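Local coordinates for protein 2-methyl-3-hydroxypyridine-5-carboxylic acid oxygenase (Mesorhizobium loti, PDB 3ALJ) that probably catalyses the FAD-dependent oxygenation of 2-methyl-3-hydroxypyridine-5-carboxylic acid, with opening of the pyridine ring, at residues 333-336 and 337-340; 62-66 and 67-71. All blocks are in the same frame, centred on the assembly; numbering follows the deposited sequence.

Both contacts are local, each made within one continuous run of chain, and both are partly buried. Contact 1 (333-336 with 337-340) spans about two turns inside the long helix 321-349, whereas contact 2 (62-66 with 67-71) is the reversal between helix 57-65 and helix 69-73. Their centres lie about 23 Å apart and they do not touch, yet helix 300-314 packs against side chains of both. The chemistry differs accordingly: mid-helix, contact 1 combines regular backbone bonds with a salt bridge and arginine packing, its buried residues being Thr336 and Cys339; contact 2 closes a helix end with two backbone bonds and leucine contacts, with Leu63, Leu66 and Ala68 buried and Glu64 and Gly67 exposed.

Contact 1 (333-336 and 337-340); sequences RPIT and DRCQ
Arg333 O accepts the N-H of Asp337 at 2.9 Å, and the next three i to i+4 bonds, ending with Gln340 N to Thr336 O at 2.8 Å, carry helix 321-349 on past the kink at Pro334. The same Arg333-Asp337 pair is joined by its side chains. With CG anti to the backbone N (chi1 168°) and the chain extended to NE, Arg333 reaches along the helix and bonds Asp337 OD1 through NE at 3.0 Å. OD1 lies in the guanidinium plane and is met on its syn side, but the two flat groups are turned 65° apart; the bonds from NE to OD2 and from NH2 to OD1 are weak. NH1 and NH2 continue to Glu329 and the carbonyl of Leu275. An alanine in place of Arg333 is likely to leave the Asp337 carboxylate without this cationic partner and Leu275 O without this donor. One turn on, Arg338 folds back at chi3 (-58°), laying a guanidinium face over Pro334 O, 3.6 Å above the plane, while NE pairs with Glu364. Both arginines hold acids: Arg333 within the helix, also reaching strand 267-275, and Arg338 outside it, while lying over a carbonyl already bonded to its own amide.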
# COMPACT_ATOMS: atom_id res chain seq x y z
N ARG A 333 4.19 -16.63 -0.69
CA ARG A 333 4.55 -16.00 0.57
C ARG A 333 6.01 -15.66 0.69
O ARG A 333 6.34 -14.62 1.25
CB ARG A 333 3.97 -16.71 1.78
CG ARG A 333 4.54 -16.26 3.06
CD ARG A 333 4.01 -17.03 4.26
NE ARG A 333 4.47 -16.35 5.33
CZ ARG A 333 4.01 -16.43 6.53
NH1 ARG A 333 3.04 -17.32 6.79
NH2 ARG A 333 4.58 -15.69 7.45
N PRO A 334 6.94 -16.49 0.18
CA PRO A 334 8.33 -16.13 0.41
C PRO A 334 8.77 -14.76 -0.12
O PRO A 334 9.59 -14.07 0.52
CB PRO A 334 9.14 -17.28 -0.25
CG PRO A 334 8.19 -18.48 -0.10
CD PRO A 334 6.82 -17.86 -0.42
N ILE A 335 8.23 -14.34 -1.25
CA ILE A 335 8.55 -13.00 -1.77
C ILE A 335 8.14 -11.92 -0.71
O ILE A 335 8.85 -10.94 -0.45
CB ILE A 335 7.81 -12.74 -3.10
CG1 ILE A 335 8.08 -13.97 -4.07
CG2 ILE A 335 8.19 -11.37 -3.61
CD1 ILE A 335 7.27 -13.80 -5.36
N THR A 336 6.97 -12.08 -0.14
CA THR A 336 6.44 -11.11 0.87
C THR A 336 7.21 -11.22 2.17
O THR A 336 7.53 -10.16 2.74
CB THR A 336 4.97 -11.43 1.14
OG1 THR A 336 4.17 -10.98 0.01
CG2 THR A 336 4.49 -10.59 2.37
N ASP A 337 7.59 -12.44 2.65
CA ASP A 337 8.30 -12.52 3.86
C ASP A 337 9.66 -11.83 3.73
O ASP A 337 10.12 -11.13 4.62
CB ASP A 337 8.57 -14.01 4.18
CG ASP A 337 7.44 -14.70 4.80
OD1 ASP A 337 6.45 -14.11 5.22
OD2 ASP A 337 7.53 -15.97 4.81
N ARG A 338 10.31 -12.02 2.57
CA ARG A 338 11.64 -11.39 2.33
C ARG A 338 11.53 -9.89 2.25
O ARG A 338 12.31 -9.15 2.81
CB ARG A 338 12.30 -11.88 1.00
CG ARG A 338 12.89 -13.28 1.22
CD ARG A 338 13.78 -13.78 -0.00
NE ARG A 338 13.03 -13.80 -1.26
CZ ARG A 338 12.34 -14.86 -1.75
NH1 ARG A 338 12.35 -16.01 -1.03
NH2 ARG A 338 11.69 -14.77 -2.89
N CYS A 339 10.47 -9.44 1.54
CA CYS A 339 10.29 -7.98 1.40
C CYS A 339 9.94 -7.26 2.75
O CYS A 339 10.49 -6.25 3.08
CB CYS A 339 9.21 -7.73 0.32
SG CYS A 339 8.89 -5.98 0.02
N GLN A 340 9.10 -7.96 3.53
CA GLN A 340 8.78 -7.44 4.87
C GLN A 340 10.03 -7.33 5.75
O GLN A 340 10.26 -6.35 6.43
CB GLN A 340 7.68 -8.34 5.48
CG GLN A 340 7.41 -7.99 6.90
CD GLN A 340 6.38 -8.95 7.49
OE1 GLN A 340 6.60 -10.16 7.50
NE2 GLN A 340 5.21 -8.43 7.93

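Contact 2 (62-66 and 67-71); sequences VLEGL and GALDD
Leu63 and Glu64 turn their carbonyls to the amides of Ala68 and Gly67, closing helix 57-65 in a Schellman motif. Ala68 N donates to Leu63 O at 2.9 Å in a nearly straight bond (169°), the wider of the two loops. Gly67 N reaches Glu64 O at 3.1 Å, coming from above the carbonyl plane. Gly67 makes the reversal with positive phi (70°), and a CB there would clash with the carbonyl oxygen of Leu66. Ala68 then takes the N-cap position of helix 69-73, so the cap of one helix runs straight into the start of the next.

Apolar contacts follow the turn. The Leu63 branch CD2 meets the Ala68 methyl at 4.0 Å, while its CB lies against the backbone of Leu69, 3.8 Å from Leu69 CA. Leu69 has CG anti to its own amide nitrogen (chi1 176°), and its CD1 approaches Leu63 CB.

Further out, Leu63 packs on Leu109 and Leu113 of helix 106-119 and on Met305 of helix 300-314. Leu66 is held among Ile28, Ala29, Leu113 and Phe309, so three helices surround this end. Side-chain donors also reach two carbonyls at this end: Gln32 bonds Gly65 O, and Arg116 NE bonds Leu66 O. The Glu64 chain extends away from the turn, its OE2 in a salt bridge with Arg61, while its CB stays 4.1 Å from Leu69 CD2.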
# COMPACT_ATOMS: atom_id res chain seq x y z
N VAL A 62 -0.20 -5.99 -11.73
CA VAL A 62 -1.50 -6.39 -11.22
C VAL A 62 -2.58 -5.54 -11.84
O VAL A 62 -3.62 -6.06 -12.29
CB VAL A 62 -1.55 -6.27 -9.69
CG1 VAL A 62 -3.00 -6.55 -9.18
CG2 VAL A 62 -0.61 -7.27 -9.01
N LEU A 63 -2.40 -4.20 -11.86
CA LEU A 63 -3.44 -3.35 -12.44
C LEU A 63 -3.75 -3.70 -13.88
O LEU A 63 -4.90 -3.69 -14.34
CB LEU A 63 -3.06 -1.83 -12.36
CG LEU A 63 -3.09 -1.31 -10.91
CD1 LEU A 63 -2.37 0.01 -10.87
CD2 LEU A 63 -4.56 -1.09 -10.48
N GLU A 64 -2.69 -4.01 -14.66
CA GLU A 64 -2.92 -4.52 -16.04
C GLU A 64 -3.77 -5.75 -16.05
O GLU A 64 -4.67 -5.87 -16.88
CB GLU A 64 -1.50 -4.77 -16.63
CG GLU A 64 -1.59 -5.12 -18.11
CD GLU A 64 -0.15 -5.36 -18.77
OE1 GLU A 64 -0.22 -6.03 -19.83
OE2 GLU A 64 0.85 -4.91 -18.20
N GLY A 65 -3.41 -6.73 -15.20
CA GLY A 65 -4.19 -8.00 -15.08
C GLY A 65 -5.63 -7.71 -14.62
O GLY A 65 -6.49 -8.54 -14.92
N LEU A 66 -5.89 -6.60 -13.95
CA LEU A 66 -7.25 -6.30 -13.49
C LEU A 66 -7.96 -5.42 -14.49
O LEU A 66 -9.10 -5.07 -14.24
CB LEU A 66 -7.15 -5.50 -12.18
CG LEU A 66 -6.47 -6.16 -10.99
CD1 LEU A 66 -6.65 -5.07 -9.85
CD2 LEU A 66 -7.25 -7.47 -10.62
N GLY A 67 -7.34 -4.99 -15.62
CA GLY A 67 -8.07 -4.03 -16.50
C GLY A 67 -8.25 -2.66 -15.95
O GLY A 67 -9.18 -1.91 -16.30
N ALA A 68 -7.30 -2.24 -15.07
CA ALA A 68 -7.38 -0.94 -14.41
C ALA A 68 -6.08 -0.10 -14.57
O ALA A 68 -5.99 1.00 -13.98
CB ALA A 68 -7.71 -1.09 -13.00
N LEU A 69 -5.20 -0.51 -15.40
CA LEU A 69 -3.91 0.17 -15.52
C LEU A 69 -4.12 1.55 -16.17
O LEU A 69 -3.53 2.51 -15.69
CB LEU A 69 -2.93 -0.66 -16.35
CG LEU A 69 -1.57 0.05 -16.61
CD1 LEU A 69 -0.85 0.23 -15.25
CD2 LEU A 69 -0.73 -0.81 -17.60
N ASP A 70 -4.85 1.56 -17.30
CA ASP A 70 -5.10 2.88 -17.93
C ASP A 70 -5.63 3.97 -17.08
O ASP A 70 -5.15 5.10 -17.14
CB ASP A 70 -6.27 2.70 -18.97
CG ASP A 70 -5.96 1.64 -20.05
OD1 ASP A 70 -4.75 1.38 -20.35
OD2 ASP A 70 -6.95 1.07 -20.62
N ASP A 71 -6.63 3.65 -16.31
CA ASP A 71 -7.25 4.64 -15.52
C ASP A 71 -6.24 5.09 -14.41
O ASP A 71 -6.37 6.23 -13.93
CB ASP A 71 -8.53 4.07 -14.80
CG ASP A 71 -9.81 4.23 -15.61
OD1 ASP A 71 -9.77 4.73 -16.74
OD2 ASP A 71 -10.87 3.75 -15.04